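Side-chain contacts in glutathione S-transferase (Cupriavidus metallidurans, PDB 4MK3), which probably acts as a glutathione transferase and is seen here with glutathione sulfinic acid bound: residues A178-A181 and V182-L186; V206-Q209 and E210-K214. All blocks are in the same frame, centred on the assembly; numbering follows the deposited sequence.

Interaction 1. Residues A178-A181 and V182-L186; sequences ADVA and VGCAL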
ATOM      1  N   ALA A 178      14.539   0.280   2.131  1.00 11.99           N
ATOM      2  CA  ALA A 178      14.212  -0.988   2.748  1.00 12.96           C
ATOM      3  C   ALA A 178      14.507  -0.979   4.243  1.00 11.96           C
ATOM      4  O   ALA A 178      13.679  -1.404   5.071  1.00 12.56           O
ATOM      5  CB  ALA A 178      14.980  -2.122   2.061  1.00 12.82           C
ATOM      6  N   ASP A 179      15.701  -0.503   4.583  1.00 12.07           N
ATOM      7  CA  ASP A 179      16.109  -0.429   5.980  1.00 12.98           C
ATOM      8  C   ASP A 179      15.263   0.536   6.769  1.00 12.12           C
ATOM      9  O   ASP A 179      14.874   0.245   7.908  1.00 12.24           O
ATOM     10  CB  ASP A 179      17.586  -0.037   6.017  1.00 13.07           C
ATOM     11  CG  ASP A 179      18.418  -0.979   5.207  1.00 13.13           C
ATOM     12  OD1 ASP A 179      18.588  -2.154   5.632  1.00 13.03           O
ATOM     13  OD2 ASP A 179      18.862  -0.565   4.115  1.00 14.16           O
ATOM     14  N   VAL A 180      14.986   1.702   6.191  1.00 11.94           N
ATOM     15  CA  VAL A 180      14.104   2.666   6.857  1.00 12.36           C
ATOM     16  C   VAL A 180      12.771   2.010   7.227  1.00 11.15           C
ATOM     17  O   VAL A 180      12.309   2.110   8.363  1.00 11.67           O
ATOM     18  CB  VAL A 180      13.852   3.887   5.956  1.00 11.55           C
ATOM     19  CG1 VAL A 180      12.873   4.851   6.600  1.00 14.20           C
ATOM     20  CG2 VAL A 180      15.132   4.613   5.635  1.00 13.33           C
ATOM     21  N   ALA A 181      12.173   1.346   6.254  1.00 11.48           N
ATOM     22  CA  ALA A 181      10.846   0.770   6.419  1.00 12.28           C
ATOM     23  C   ALA A 181      10.868  -0.331   7.485  1.00 11.84           C
ATOM     24  O   ALA A 181      10.015  -0.378   8.377  1.00 12.78           O
ATOM     25  CB  ALA A 181      10.338   0.273   5.092  1.00 12.42           C
ATOM     26  N   VAL A 182      11.847  -1.222   7.409  1.00 12.56           N
ATOM     27  CA  VAL A 182      11.982  -2.298   8.387  1.00 13.17           C
ATOM     28  C   VAL A 182      12.238  -1.747   9.784  1.00 11.53           C
ATOM     29  O   VAL A 182      11.594  -2.158  10.749  1.00 12.36           O
ATOM     30  CB  VAL A 182      13.082  -3.303   7.958  1.00 13.37           C
ATOM     31  CG1 VAL A 182      13.378  -4.287   9.085  1.00 14.40           C
ATOM     32  CG2 VAL A 182      12.657  -4.038   6.683  1.00 11.88           C
ATOM     33  N   GLY A 183      13.112  -0.748   9.894  1.00 12.16           N
ATOM     34  CA  GLY A 183      13.396  -0.140  11.171  1.00 13.23           C
ATOM     35  C   GLY A 183      12.172   0.475  11.819  1.00 12.97           C
ATOM     36  O   GLY A 183      11.961   0.409  13.035  1.00 12.56           O
ATOM     37  N   CYS A 184      11.362   1.137  11.002  1.00 13.02           N
ATOM     38  CA  CYS A 184      10.121   1.729  11.492  1.00 13.71           C
ATOM     39  C   CYS A 184       9.123   0.679  11.979  1.00 12.63           C
ATOM     40  O   CYS A 184       8.433   0.878  13.005  1.00 14.21           O
ATOM     41  CB  CYS A 184       9.485   2.616  10.424  1.00 12.85           C
ATOM     42  SG  CYS A 184      10.387   4.198  10.182  1.00 14.67           S
ATOM     43  N   ALA A 185       9.072  -0.448  11.274  1.00 13.11           N
ATOM     44  CA  ALA A 185       8.177  -1.540  11.625  1.00 13.85           C
ATOM     45  C   ALA A 185       8.613  -2.179  12.943  1.00 14.73           C
ATOM     46  O   ALA A 185       7.788  -2.406  13.830  1.00 14.04           O
ATOM     47  CB  ALA A 185       8.095  -2.570  10.489  1.00 14.10           C
ATOM     48  N   LEU A 186       9.893  -2.494  13.069  1.00 14.02           N
ATOM     49  CA  LEU A 186      10.363  -3.154  14.273  1.00 15.08           C
ATOM     50  C   LEU A 186      10.228  -2.255  15.495  1.00 14.76           C
ATOM     51  O   LEU A 186       9.795  -2.692  16.554  1.00 14.92           O
ATOM     52  CB  LEU A 186      11.804  -3.607  14.100  1.00 13.37           C
ATOM     53  CG  LEU A 186      12.078  -4.660  13.033  1.00 15.47           C
ATOM     54  CD1 LEU A 186      13.571  -4.926  12.951  1.00 16.44           C
ATOM     55  CD2 LEU A 186      11.283  -5.932  13.350  1.00 17.51           C
TER
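Ala178, Asp179, Val180 and Ala181 each offer a backbone carbonyl to the amide four residues on, from Val182 to Ala185, in four i to i+4 bonds of regular alpha helix whose shortest runs 2.8 Å from Gly183 N to Asp179 O. The side chains of this helix segment meet the backbone more than one another. Val182 lies along the carbonyl one turn back, its CG2 3.3 Å from Ala178 O. With CG1 anti to the backbone N (chi1 171°), it is CG2 that sits beside the N and falls against this oxygen. Cys184 also leans back: SG stands beside its own N (chi1 -73°) and comes 3.4 Å from Val180 O. On the same flank Val180 CG1 and Cys184 SG approach at 4.4 Å, a loose apolar touch. Ala185 adds a methyl, CB 3.6 Å from Ala181 O.

All eight touching residues are buried. Val180 and Cys184 face helix 32-44 of the thioredoxin-like domain through Val39 and Arg35, whereas Val182 packs on Trp115 of helix 106-134 and on Phe208. The carboxylate of Asp179 turns back to the helix start, where OD2 accepts from Thr176 N and OD1 from Cys170 N. The first of these is consistent with the aspartate half of the N-capping box of the GST fold, and Tyr175 against Val180 has the positions of the accompanying hydrophobic staple. Small, mostly apolar side chains thus let this central helix be enclosed closely by its neighbours, while the Asp179 carboxylate is bonded to two backbone amides, which would probably ease its negative charge.

Interaction 2. Residues V206-Q209 and E210-K214; sequences VAFQ and EKIEK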
ATOM      1  N   VAL A 206      17.731  -7.970  15.713  1.00 18.15           N
ATOM      2  CA  VAL A 206      18.188  -7.218  16.877  1.00 18.97           C
ATOM      3  C   VAL A 206      19.445  -6.408  16.540  1.00 19.56           C
ATOM      4  O   VAL A 206      19.534  -5.221  16.862  1.00 19.71           O
ATOM      5  CB  VAL A 206      18.429  -8.128  18.073  1.00 23.01           C
ATOM      6  CG1 VAL A 206      19.015  -7.353  19.240  1.00 24.01           C
ATOM      7  CG2 VAL A 206      17.127  -8.796  18.463  1.00 22.16           C
ATOM      8  N   ALA A 207      20.410  -7.037  15.870  1.00 18.63           N
ATOM      9  CA  ALA A 207      21.642  -6.341  15.530  1.00 19.39           C
ATOM     10  C   ALA A 207      21.354  -5.193  14.558  1.00 16.87           C
ATOM     11  O   ALA A 207      21.903  -4.097  14.678  1.00 20.16           O
ATOM     12  CB  ALA A 207      22.648  -7.331  14.943  1.00 20.96           C
ATOM     13  N   PHE A 208      20.489  -5.462  13.594  1.00 16.12           N
ATOM     14  CA  PHE A 208      20.046  -4.443  12.647  1.00 16.02           C
ATOM     15  C   PHE A 208      19.429  -3.268  13.369  1.00 16.49           C
ATOM     16  O   PHE A 208      19.774  -2.121  13.103  1.00 17.08           O
ATOM     17  CB  PHE A 208      19.053  -5.080  11.666  1.00 15.48           C
ATOM     18  CG  PHE A 208      18.260  -4.094  10.857  1.00 14.27           C
ATOM     19  CD1 PHE A 208      17.062  -3.589  11.332  1.00 15.08           C
ATOM     20  CD2 PHE A 208      18.699  -3.708   9.612  1.00 16.15           C
ATOM     21  CE1 PHE A 208      16.325  -2.708  10.590  1.00 14.45           C
ATOM     22  CE2 PHE A 208      17.955  -2.778   8.866  1.00 15.96           C
ATOM     23  CZ  PHE A 208      16.785  -2.292   9.365  1.00 14.53           C
ATOM     24  N   GLN A 209      18.517  -3.548  14.296  1.00 17.04           N
ATOM     25  CA  GLN A 209      17.780  -2.460  14.927  1.00 15.86           C
ATOM     26  C   GLN A 209      18.678  -1.634  15.839  1.00 16.69           C
ATOM     27  O   GLN A 209      18.536  -0.408  15.936  1.00 17.31           O
ATOM     28  CB  GLN A 209      16.566  -2.995  15.694  1.00 16.42           C
ATOM     29  CG  GLN A 209      15.569  -1.890  16.056  1.00 16.21           C
ATOM     30  CD  GLN A 209      14.842  -1.321  14.856  1.00 16.71           C
ATOM     31  OE1 GLN A 209      14.900  -1.858  13.760  1.00 16.22           O
ATOM     32  NE2 GLN A 209      14.170  -0.202  15.054  1.00 16.69           N
ATOM     33  N   GLU A 210      19.611  -2.295  16.505  0.56 18.32           N
ATOM     34  CA  GLU A 210      20.551  -1.603  17.381  0.56 18.80           C
ATOM     35  C   GLU A 210      21.375  -0.595  16.596  0.56 20.29           C
ATOM     36  O   GLU A 210      21.680   0.496  17.084  0.56 22.37           O
ATOM     37  CB  GLU A 210      21.455  -2.613  18.083  0.56 23.19           C
ATOM     38  CG  GLU A 210      20.749  -3.381  19.189  0.56 27.82           C
ATOM     39  CD  GLU A 210      21.701  -4.212  20.030  0.56 33.14           C
ATOM     40  OE1 GLU A 210      21.225  -4.881  20.973  0.56 38.76           O
ATOM     41  OE2 GLU A 210      22.919  -4.186  19.752  0.56 36.91           O
ATOM     42  N   LYS A 211      21.708  -0.945  15.365  1.00 18.15           N
ATOM     43  CA  LYS A 211      22.461  -0.049  14.501  1.00 18.98           C
ATOM     44  C   LYS A 211      21.590   1.085  13.962  1.00 18.08           C
ATOM     45  O   LYS A 211      21.955   2.262  14.010  1.00 19.22           O
ATOM     46  CB  LYS A 211      23.041  -0.852  13.344  1.00 20.90           C
ATOM     47  CG  LYS A 211      23.836  -0.045  12.378  1.00 25.03           C
ATOM     48  CD  LYS A 211      24.626  -0.959  11.452  1.00 24.55           C
ATOM     49  CE  LYS A 211      23.718  -1.833  10.602  1.00 22.19           C
ATOM     50  NZ  LYS A 211      24.522  -2.424   9.496  1.00 25.53           N
ATOM     51  N   ILE A 212      20.427   0.745  13.426  1.00 16.67           N
ATOM     52  CA  ILE A 212      19.644   1.747  12.747  1.00 17.16           C
ATOM     53  C   ILE A 212      19.154   2.803  13.737  1.00 18.04           C
ATOM     54  O   ILE A 212      19.022   3.986  13.378  1.00 17.37           O
ATOM     55  CB  ILE A 212      18.508   1.121  11.921  1.00 16.97           C
ATOM     56  CG1 ILE A 212      18.128   2.065  10.763  1.00 16.29           C
ATOM     57  CG2 ILE A 212      17.337   0.769  12.807  1.00 15.98           C
ATOM     58  CD1 ILE A 212      17.134   1.445   9.826  1.00 14.61           C
ATOM     59  N   GLU A 213      18.914   2.419  14.991  1.00 16.76           N
ATOM     60  CA  GLU A 213      18.354   3.363  15.951  1.00 17.09           C
ATOM     61  C   GLU A 213      19.398   4.381  16.420  1.00 20.52           C
ATOM     62  O   GLU A 213      19.060   5.344  17.106  1.00 20.10           O
ATOM     63  CB  GLU A 213      17.729   2.635  17.135  1.00 19.19           C
ATOM     64  CG  GLU A 213      18.742   2.025  18.066  1.00 24.16           C
ATOM     65  CD  GLU A 213      18.125   1.092  19.082  1.00 35.71           C
ATOM     66  OE1 GLU A 213      16.902   0.830  19.015  1.00 29.21           O
ATOM     67  OE2 GLU A 213      18.877   0.617  19.949  1.00 34.87           O
ATOM     68  N   LYS A 214      20.656   4.175  16.049  1.00 17.43           N
ATOM     69  CA  LYS A 214      21.702   5.153  16.303  1.00 19.30           C
ATOM     70  C   LYS A 214      21.790   6.231  15.228  1.00 16.10           C
ATOM     71  O   LYS A 214      22.523   7.213  15.396  1.00 19.13           O
ATOM     72  CB  LYS A 214      23.045   4.450  16.424  1.00 22.20           C
ATOM     73  CG  LYS A 214      23.184   3.641  17.676  1.00 27.01           C
ATOM     74  CD  LYS A 214      24.488   2.852  17.640  1.00 28.77           C
ATOM     75  CE  LYS A 214      24.663   1.995  18.870  1.00 40.96           C
ATOM     76  NZ  LYS A 214      25.952   1.260  18.800  1.00 48.60           N
TER
HETATM   77  O   HOH W   1      14.495   1.298  17.679  1.00 19.73           O
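Gln209, Ile212 and Glu213 meet along one side of the C-terminal part of helix 203-212, through to Glu213, in a local contact, part apolar and part water-mediated, on the flank of the all-helical C-terminal domain. Backbone bonds of the i to i+4 kind hold the segment, Glu210 N to Val206 O at 2.9 Å being one; Lys211 N adds a weak second bond to Phe208 O.

On the buried side Phe208 and Ile212 run side by side, and the CD1 methyl of Ile212 approaches CZ of the ring obliquely at 3.8 Å. Gln209 crosses Ile212 at a slant. Its chain leaves anti to the backbone N and bends at chi2 (69°), which folds the amide over the isoleucine and brings OE1 within 3.7 Å of Ile212 CG2. The other end of the amide, NE2, donates to Gly183 O and to a water at 3.0 Å. That water in turn donates to Glu213 OE1 at 2.8 Å. An alanine in place of Gln209 would probably leave Gly183 O without this donor, break the water bridge to Glu213 and uncover CG2 of Ile212.

Lys211 heads another way, bonding Thr168 O and making a cation-pi contact with Trp169. The segment is therefore amphipathic: aromatic and aliphatic groups face the interior, and a single amide, gripped through both its NE2 bonds, joins that interior to the acidic, solvent-facing side.

Going from the N terminus, residues 178-186 come first, near the start of helix 177-192, and residues 206-214 follow on helix 203-212. The two contacts are in series: each is made of i to i+4 contacts within one helix, so neither closes a loop, and they neither nest nor cross. Their centres lie about 10 Å apart. Besides the Gln209 bond to Gly183, Ile212 CD1 packs 3.2 Å from Asp179 O, Phe208 CE2 lies 3.4 Å from Asp179 OD1, and Leu186 CD1 approaches Gln209 OE1. Interaction 1 thus supplies a buried helix that also reaches the thioredoxin-like domain through helix 32-44, and interaction 2 covers it from the outer flank of the C-terminal domain.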